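Local coordinates for EtuB protein (Clostridium kluyveri DSM 555, PDB 3IO0), which forms trimers of tandem-repeat subunits that probably build the shell of a bacterial microcompartment associated with ethanol utilisation, at residues A51-A56 and S131-K136; D57-G62 and E101-Q106; Y115-G120 and M218-V223. One frame throughout, in Å; residues are numbered along the deposited sequence.

Interaction 1: residues A51-A56 and S131-K136; sequences AQMMAA and SLIFEK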
loop_
_atom_site.group_PDB
_atom_site.type_symbol
_atom_site.label_atom_id
_atom_site.label_comp_id
_atom_site.label_asym_id
_atom_site.label_seq_id
_atom_site.Cartn_x
_atom_site.Cartn_y
_atom_site.Cartn_z
ATOM N N ALA A 51 -7.807 8.484 -15.082
ATOM C CA ALA A 51 -9.146 8.801 -15.579
ATOM C C ALA A 51 -9.718 10.054 -14.914
ATOM O O ALA A 51 -10.177 10.979 -15.597
ATOM C CB ALA A 51 -10.078 7.621 -15.383
ATOM N N GLN A 52 -9.677 10.083 -13.582
ATOM C CA GLN A 52 -10.206 11.212 -12.831
ATOM C C GLN A 52 -9.363 12.445 -13.097
ATOM O O GLN A 52 -9.890 13.543 -13.226
ATOM C CB GLN A 52 -10.256 10.913 -11.332
ATOM C CG GLN A 52 -11.382 9.976 -10.900
ATOM C CD GLN A 52 -11.006 8.501 -10.969
ATOM O OE1 GLN A 52 -10.021 8.121 -11.594
ATOM N NE2 GLN A 52 -11.800 7.664 -10.320
ATOM N N MET A 53 -8.047 12.255 -13.190
ATOM C CA MET A 53 -7.133 13.348 -13.520
ATOM C C MET A 53 -7.518 13.948 -14.871
ATOM O O MET A 53 -7.596 15.168 -14.995
ATOM C CB MET A 53 -5.668 12.882 -13.507
ATOM C CG MET A 53 -5.162 12.427 -12.141
ATOM S SD MET A 53 -3.355 12.366 -11.967
ATOM C CE MET A 53 -3.014 10.755 -12.635
ATOM N N MET A 54 -7.788 13.096 -15.865
ATOM C CA MET A 54 -8.233 13.568 -17.179
ATOM C C MET A 54 -9.455 14.466 -17.023
ATOM O O MET A 54 -9.463 15.603 -17.511
ATOM C CB MET A 54 -8.561 12.412 -18.127
ATOM C CG MET A 54 -7.365 11.691 -18.774
ATOM S SD MET A 54 -6.160 12.704 -19.666
ATOM C CE MET A 54 -7.295 13.803 -20.546
ATOM N N ALA A 55 -10.471 13.956 -16.320
ATOM C CA ALA A 55 -11.707 14.700 -16.062
ATOM C C ALA A 55 -11.453 16.010 -15.310
ATOM O O ALA A 55 -12.043 17.026 -15.635
ATOM C CB ALA A 55 -12.703 13.838 -15.322
ATOM N N ALA A 56 -10.564 15.996 -14.324
ATOM C CA ALA A 56 -10.261 17.205 -13.576
ATOM C C ALA A 56 -9.451 18.219 -14.402
ATOM O O ALA A 56 -9.580 19.436 -14.208
ATOM C CB ALA A 56 -9.546 16.859 -12.289
ATOM N N SER A 131 -3.155 20.583 -19.039
ATOM C CA SER A 131 -3.012 21.773 -18.212
ATOM C C SER A 131 -2.739 21.474 -16.727
ATOM O O SER A 131 -2.142 20.451 -16.392
ATOM C CB SER A 131 -4.142 22.801 -18.465
ATOM O OG SER A 131 -5.186 22.719 -17.519
ATOM N N LEU A 132 -3.167 22.379 -15.853
ATOM C CA LEU A 132 -2.749 22.412 -14.451
ATOM C C LEU A 132 -2.637 21.075 -13.724
ATOM O O LEU A 132 -1.704 20.888 -12.935
ATOM C CB LEU A 132 -3.649 23.346 -13.662
ATOM C CG LEU A 132 -3.581 24.803 -14.085
ATOM C CD1 LEU A 132 -4.867 25.498 -13.692
ATOM C CD2 LEU A 132 -2.391 25.462 -13.431
ATOM N N ILE A 133 -3.570 20.154 -13.969
ATOM C CA ILE A 133 -3.499 18.856 -13.299
ATOM C C ILE A 133 -2.187 18.139 -13.621
ATOM O O ILE A 133 -1.390 17.868 -12.713
ATOM C CB ILE A 133 -4.703 17.950 -13.600
ATOM C CG1 ILE A 133 -5.958 18.507 -12.928
ATOM C CG2 ILE A 133 -4.444 16.518 -13.109
ATOM C CD1 ILE A 133 -6.013 18.307 -11.417
ATOM N N PHE A 134 -1.951 17.873 -14.907
ATOM C CA PHE A 134 -0.808 17.076 -15.324
ATOM C C PHE A 134 0.488 17.837 -15.216
ATOM O O PHE A 134 1.561 17.235 -15.145
ATOM C CB PHE A 134 -1.012 16.545 -16.732
ATOM C CG PHE A 134 -2.252 15.731 -16.880
ATOM C CD1 PHE A 134 -2.455 14.609 -16.085
ATOM C CD2 PHE A 134 -3.233 16.095 -17.796
ATOM C CE1 PHE A 134 -3.613 13.855 -16.203
ATOM C CE2 PHE A 134 -4.396 15.341 -17.932
ATOM C CZ PHE A 134 -4.588 14.218 -17.133
ATOM N N GLU A 135 0.396 19.161 -15.182
ATOM C CA GLU A 135 1.568 19.972 -14.879
ATOM C C GLU A 135 2.012 19.772 -13.432
ATOM O O GLU A 135 3.200 19.658 -13.152
ATOM C CB GLU A 135 1.293 21.437 -15.128
ATOM C CG GLU A 135 0.882 21.747 -16.525
ATOM C CD GLU A 135 0.725 23.224 -16.728
ATOM O OE1 GLU A 135 0.133 23.612 -17.747
ATOM O OE2 GLU A 135 1.190 23.997 -15.860
ATOM N N LYS A 136 1.058 19.723 -12.511
ATOM C CA LYS A 136 1.392 19.522 -11.113
ATOM C C LYS A 136 1.770 18.055 -10.825
ATOM O O LYS A 136 2.703 17.789 -10.065
ATOM C CB LYS A 136 0.253 20.019 -10.211
ATOM C CG LYS A 136 0.531 19.957 -8.708
ATOM C CD LYS A 136 0.363 21.341 -8.090
ATOM C CE LYS A 136 -0.098 21.291 -6.630
ATOM N NZ LYS A 136 0.913 20.696 -5.700
#
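The F134 ring is met obliquely by M53 and M54 of the 51-56 helix. I133 CG2 lies over one face of the ring, toward the rim, 4.0 Å above the plane. M53 touches with its CB, the first carbon of its side chain, which lies 3.5 Å from F134 CE1 and 3.9 Å from I133 CG2. M54 reaches the ring with its sulfur, in a Met-aromatic contact. Its SD is 4.4 Å from the F134 ring centroid and 64° off the ring normal. The M54 chain bends at chi2 (-54°) and again at chi3, and it crosses the phenyl side chain at about a right angle. The CG1-CD1 branch of I133 goes to A56, with I133 CD1 3.9 Å from A56 CB. No hydrogen bond joins the two segments, and every residue that touches is buried. The helix axes come within 9.3 Å and run 130° apart. The contact is buried between helix 50-61, of the first BMC repeat, and helix 132-138, of the second. Strand 84-90 adjoins it, with I84 on M53 and I86 on A56. M54 lies against Q125 and T127 of strand 120-127, and the F134 ring meets that of F146 on strand 145-152.

Interaction 2: residues D57-G62 and E101-Q106; sequences DEAVKG and EIALKQ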
loop_
_atom_site.group_PDB
_atom_site.type_symbol
_atom_site.label_atom_id
_atom_site.label_comp_id
_atom_site.label_asym_id
_atom_site.label_seq_id
_atom_site.Cartn_x
_atom_site.Cartn_y
_atom_site.Cartn_z
ATOM N N ASP A 57 -8.619 17.729 -15.322
ATOM C CA ASP A 57 -7.838 18.630 -16.160
ATOM C C ASP A 57 -8.783 19.361 -17.115
ATOM O O ASP A 57 -8.643 20.569 -17.335
ATOM C CB ASP A 57 -6.739 17.880 -16.912
ATOM C CG ASP A 57 -5.587 18.796 -17.362
ATOM O OD1 ASP A 57 -5.058 19.577 -16.530
ATOM O OD2 ASP A 57 -5.197 18.712 -18.556
ATOM N N GLU A 58 -9.770 18.634 -17.647
ATOM C CA GLU A 58 -10.840 19.235 -18.442
ATOM C C GLU A 58 -11.540 20.342 -17.621
ATOM O O GLU A 58 -11.860 21.417 -18.141
ATOM C CB GLU A 58 -11.837 18.156 -18.877
ATOM C CG GLU A 58 -12.390 18.321 -20.300
ATOM C CD GLU A 58 -13.366 17.183 -20.712
ATOM O OE1 GLU A 58 -14.528 17.489 -21.069
ATOM O OE2 GLU A 58 -12.992 15.983 -20.682
ATOM N N ALA A 59 -11.726 20.081 -16.327
ATOM C CA ALA A 59 -12.418 20.991 -15.425
ATOM C C ALA A 59 -11.707 22.328 -15.183
ATOM O O ALA A 59 -12.348 23.374 -15.167
ATOM C CB ALA A 59 -12.699 20.294 -14.122
ATOM N N VAL A 60 -10.394 22.309 -14.993
ATOM C CA VAL A 60 -9.668 23.557 -14.698
ATOM C C VAL A 60 -9.530 24.445 -15.946
ATOM O O VAL A 60 -9.451 25.687 -15.868
ATOM C CB VAL A 60 -8.287 23.295 -14.004
ATOM C CG1 VAL A 60 -8.441 22.282 -12.884
ATOM C CG2 VAL A 60 -7.256 22.806 -14.981
ATOM N N LYS A 61 -9.507 23.779 -17.096
ATOM C CA LYS A 61 -9.510 24.446 -18.384
ATOM C C LYS A 61 -10.819 25.231 -18.595
ATOM O O LYS A 61 -10.852 26.254 -19.317
ATOM C CB LYS A 61 -9.295 23.422 -19.498
ATOM C CG LYS A 61 -7.846 23.073 -19.730
ATOM C CD LYS A 61 -7.662 22.269 -21.003
ATOM C CE LYS A 61 -7.578 20.786 -20.720
ATOM N NZ LYS A 61 -7.346 20.004 -21.949
ATOM N N GLY A 62 -11.886 24.756 -17.951
ATOM C CA GLY A 62 -13.196 25.363 -18.077
ATOM C C GLY A 62 -13.622 26.259 -16.930
ATOM O O GLY A 62 -14.725 26.791 -16.952
ATOM N N GLU A 101 -18.388 19.647 -10.818
ATOM C CA GLU A 101 -19.506 19.217 -11.664
ATOM C C GLU A 101 -19.039 18.707 -13.024
ATOM O O GLU A 101 -19.533 17.675 -13.508
ATOM C CB GLU A 101 -20.555 20.332 -11.822
ATOM C CG GLU A 101 -21.670 20.356 -10.752
ATOM C CD GLU A 101 -22.475 19.028 -10.633
ATOM O OE1 GLU A 101 -22.151 18.017 -11.324
ATOM O OE2 GLU A 101 -23.440 18.996 -9.825
ATOM N N ILE A 102 -18.081 19.425 -13.616
ATOM C CA ILE A 102 -17.442 19.017 -14.873
ATOM C C ILE A 102 -16.689 17.702 -14.706
ATOM O O ILE A 102 -16.868 16.785 -15.506
ATOM C CB ILE A 102 -16.447 20.081 -15.403
ATOM C CG1 ILE A 102 -17.164 21.374 -15.764
ATOM C CG2 ILE A 102 -15.684 19.561 -16.616
ATOM C CD1 ILE A 102 -16.223 22.523 -16.028
ATOM N N ALA A 103 -15.851 17.628 -13.669
ATOM C CA ALA A 103 -14.992 16.468 -13.431
ATOM C C ALA A 103 -15.787 15.192 -13.215
ATOM O O ALA A 103 -15.402 14.138 -13.716
ATOM C CB ALA A 103 -14.063 16.716 -12.264
ATOM N N LEU A 104 -16.897 15.302 -12.486
ATOM C CA LEU A 104 -17.820 14.189 -12.289
ATOM C C LEU A 104 -18.479 13.730 -13.584
ATOM O O LEU A 104 -18.550 12.522 -13.855
ATOM C CB LEU A 104 -18.894 14.560 -11.281
ATOM C CG LEU A 104 -18.515 14.532 -9.806
ATOM C CD1 LEU A 104 -19.657 15.111 -8.990
ATOM C CD2 LEU A 104 -18.165 13.123 -9.343
ATOM N N LYS A 105 -18.954 14.691 -14.379
ATOM C CA LYS A 105 -19.556 14.399 -15.686
ATOM C C LYS A 105 -18.616 13.618 -16.591
ATOM O O LYS A 105 -19.055 12.706 -17.282
ATOM C CB LYS A 105 -19.976 15.684 -16.405
ATOM C CG LYS A 105 -21.452 15.719 -16.852
ATOM C CD LYS A 105 -21.826 14.675 -17.928
ATOM C CE LYS A 105 -21.616 15.208 -19.368
ATOM N NZ LYS A 105 -22.246 16.557 -19.614
ATOM N N GLN A 106 -17.329 13.965 -16.564
ATOM C CA GLN A 106 -16.350 13.426 -17.504
ATOM C C GLN A 106 -15.647 12.151 -17.041
ATOM O O GLN A 106 -15.016 11.453 -17.841
ATOM C CB GLN A 106 -15.308 14.492 -17.853
ATOM C CG GLN A 106 -15.873 15.747 -18.516
ATOM C CD GLN A 106 -16.792 15.423 -19.680
ATOM O OE1 GLN A 106 -16.457 14.602 -20.553
ATOM N NE2 GLN A 106 -17.970 16.054 -19.696
#
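A59 and I102 form the close part of this contact. Their CA atoms are 5.4 Å apart. I102 points at the opposite helix and sets CG2 against CA and CB of A59, with I102 CG2 3.8 Å from A59 CA. That branch is anti to the backbone N, while CG1 is anti to the carbonyl carbon (chi1 -64°) and carries CD1 alongside A59, about equally near its CA and O. The methyl of A59 faces I102 and also comes to 4.3 Å from A103 CB. With the alanines A59 and A103 meeting here, the helix axes come within 8.2 Å and run 144° apart, nearly antiparallel. Both segments belong to the first, circularly permuted BMC repeat. There, strands 7-11 and 15-20 come before a strand-helix-strand-strand-helix core: strand 39-45, helix 50-61, strands 66-71 and 84-90, then helix 93-111. This contact pairs the two helices of that core. I102 is only partly buried and also touches T63.

The packing is looser and more polar where E58 meets Q106, both partly exposed. The extended E58 chain crosses the bent Q106 chain at about a right angle. E58 OE1 is 3.4 Å from Q106 CD, but no hydrogen bond links the two side chains. Their carboxylate and amide planes are 47° apart. The polar ends find partners elsewhere on the 93-111 helix. E58 OE2 takes a hydrogen bond from Y110 OH and forms a salt bridge with K109 NZ. The same lysine nitrogen hydrogen-bonds Q106 OE1.

Interaction 3: residues Y115-G120 and M218-V223; sequences YLCDAG and MGQDPV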
loop_
_atom_site.group_PDB
_atom_site.type_symbol
_atom_site.label_atom_id
_atom_site.label_comp_id
_atom_site.label_asym_id
_atom_site.label_seq_id
_atom_site.Cartn_x
_atom_site.Cartn_y
_atom_site.Cartn_z
ATOM N N TYR A 115 -9.035 -1.022 -18.862
ATOM C CA TYR A 115 -9.382 -2.411 -19.142
ATOM C C TYR A 115 -9.072 -3.228 -17.902
ATOM O O TYR A 115 -7.926 -3.259 -17.465
ATOM C CB TYR A 115 -8.572 -2.927 -20.335
ATOM C CG TYR A 115 -8.828 -2.173 -21.624
ATOM C CD1 TYR A 115 -8.253 -0.918 -21.853
ATOM C CD2 TYR A 115 -9.647 -2.716 -22.614
ATOM C CE1 TYR A 115 -8.486 -0.222 -23.034
ATOM C CE2 TYR A 115 -9.889 -2.032 -23.800
ATOM C CZ TYR A 115 -9.306 -0.788 -24.006
ATOM O OH TYR A 115 -9.553 -0.112 -25.181
ATOM N N LEU A 116 -10.083 -3.860 -17.312
ATOM C CA LEU A 116 -9.860 -4.668 -16.102
ATOM C C LEU A 116 -9.800 -6.146 -16.417
ATOM O O LEU A 116 -10.267 -6.598 -17.464
ATOM C CB LEU A 116 -10.958 -4.466 -15.062
ATOM C CG LEU A 116 -11.207 -3.125 -14.387
ATOM C CD1 LEU A 116 -12.497 -3.234 -13.571
ATOM C CD2 LEU A 116 -10.038 -2.714 -13.498
ATOM N N CYS A 117 -9.234 -6.894 -15.486
ATOM C CA CYS A 117 -9.277 -8.336 -15.536
ATOM C C CYS A 117 -8.663 -8.895 -14.276
ATOM O O CYS A 117 -8.156 -8.155 -13.432
ATOM C CB CYS A 117 -8.537 -8.864 -16.756
ATOM S SG CYS A 117 -6.787 -8.889 -16.544
ATOM N N ASP A 118 -8.692 -10.213 -14.166
ATOM C CA ASP A 118 -8.386 -10.864 -12.911
ATOM C C ASP A 118 -6.953 -10.626 -12.431
ATOM O O ASP A 118 -6.718 -10.412 -11.240
ATOM C CB ASP A 118 -8.675 -12.361 -13.009
ATOM C CG ASP A 118 -8.204 -13.107 -11.786
ATOM O OD1 ASP A 118 -8.954 -13.094 -10.780
ATOM O OD2 ASP A 118 -7.074 -13.669 -11.829
ATOM N N ALA A 119 -6.001 -10.663 -13.356
ATOM C CA ALA A 119 -4.601 -10.594 -12.974
ATOM C C ALA A 119 -4.026 -9.176 -12.977
ATOM O O ALA A 119 -2.873 -8.972 -12.591
ATOM C CB ALA A 119 -3.766 -11.524 -13.842
ATOM N N GLY A 120 -4.824 -8.197 -13.393
ATOM C CA GLY A 120 -4.362 -6.819 -13.405
ATOM C C GLY A 120 -5.240 -5.906 -14.219
ATOM O O GLY A 120 -6.455 -6.044 -14.211
ATOM N N MET A 218 -1.492 -14.125 -21.295
ATOM C CA MET A 218 -1.520 -14.596 -19.905
ATOM C C MET A 218 -2.834 -15.284 -19.542
ATOM O O MET A 218 -3.071 -15.567 -18.372
ATOM C CB MET A 218 -1.305 -13.440 -18.930
ATOM C CG MET A 218 -0.013 -12.679 -19.081
ATOM S SD MET A 218 0.076 -11.199 -18.029
ATOM C CE MET A 218 -0.099 -11.899 -16.384
ATOM N N GLY A 219 -3.692 -15.526 -20.532
ATOM C CA GLY A 219 -4.997 -16.164 -20.297
ATOM C C GLY A 219 -6.068 -15.245 -19.729
ATOM O O GLY A 219 -7.085 -15.697 -19.204
ATOM N N GLN A 220 -5.838 -13.946 -19.845
ATOM C CA GLN A 220 -6.741 -12.953 -19.286
ATOM C C GLN A 220 -7.692 -12.472 -20.352
ATOM O O GLN A 220 -7.372 -12.503 -21.551
ATOM C CB GLN A 220 -5.957 -11.754 -18.731
ATOM C CG GLN A 220 -5.024 -12.082 -17.587
ATOM C CD GLN A 220 -5.747 -12.717 -16.441
ATOM O OE1 GLN A 220 -6.498 -12.065 -15.715
ATOM N NE2 GLN A 220 -5.541 -14.004 -16.273
ATOM N N ASP A 221 -8.854 -12.010 -19.900
ATOM C CA ASP A 221 -9.820 -11.391 -20.780
ATOM C C ASP A 221 -10.048 -9.932 -20.369
ATOM O O ASP A 221 -11.023 -9.617 -19.680
ATOM C CB ASP A 221 -11.124 -12.192 -20.767
ATOM C CG ASP A 221 -12.147 -11.675 -21.775
ATOM O OD1 ASP A 221 -11.796 -10.846 -22.659
ATOM O OD2 ASP A 221 -13.317 -12.112 -21.672
ATOM N N PRO A 222 -9.154 -9.032 -20.810
ATOM C CA PRO A 222 -9.204 -7.637 -20.383
ATOM C C PRO A 222 -10.329 -6.845 -21.064
ATOM O O PRO A 222 -10.439 -6.866 -22.290
ATOM C CB PRO A 222 -7.832 -7.105 -20.799
ATOM C CG PRO A 222 -7.436 -7.933 -21.957
ATOM C CD PRO A 222 -8.058 -9.281 -21.763
ATOM N N VAL A 223 -11.153 -6.152 -20.276
ATOM C CA VAL A 223 -12.328 -5.447 -20.819
ATOM C C VAL A 223 -12.581 -4.060 -20.230
ATOM O O VAL A 223 -12.733 -3.889 -19.020
ATOM C CB VAL A 223 -13.640 -6.298 -20.695
ATOM C CG1 VAL A 223 -13.626 -7.480 -21.682
ATOM C CG2 VAL A 223 -13.868 -6.788 -19.254
#
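A chi1 of 79° places C117 SG between its backbone N and carbonyl carbon, 3.7 Å from Q220 CB. Q220 has CG anti to its carbonyl carbon and bends at chi2 (-57°), which brings the amide to the turn residues A119 and D118. That turn is type I, runs from C117 to G120, and links strands 114-117 and 120-127, antiparallel neighbours, in a beta hairpin. Strand 114-117 is an outer strand of the second sheet, and the tail after helix 197-217 pairs with it by a single antiparallel bridge. L116 and V223 are its hydrogen-bonded pair. V223 N donates to L116 O at 3.0 Å, and L116 N donates to V223 O at 3.2 Å. L116 O also receives a CA-H contact from P222 CA at 3.3 Å.

The amide oxygen of Q220 accepts one bond from the turn. A119 N donates to Q220 OE1 at 2.8 Å, from a point 49° out of the amide plane. G219, with positive phi, is the C-prime residue of the Schellman motif that ends helix 197-217. The turn also faces another subunit: A119 O accepts a hydrogen bond from R46 of the second subunit, which places this contact at an interface of the trimer. At the other end, the Y115 ring presents its edge to P222, with CD2 of Y115 4.2 Å from P222 O.

Interactions 1 and 2 share helix 50-61, which touches helix 132-138 with one part and helix 93-111 with the next. Their centres are 9 Å apart, and interaction 2 is nested inside the chain loop closed by interaction 1. They are joined directly by D57, whose carboxylate takes probable hydrogen bonds from S131 N and I133 N at the start of helix 132-138. Interaction 3 is remote, with its centre about 26 Å from that of interaction 1 and 29 Å from that of interaction 2. Interactions 2 and 3 belong to different BMC repeats, on opposite sides of the chain's centre. Interaction 1 joins a helix of the first repeat to one of the second, as befits a tandem-repeat chain.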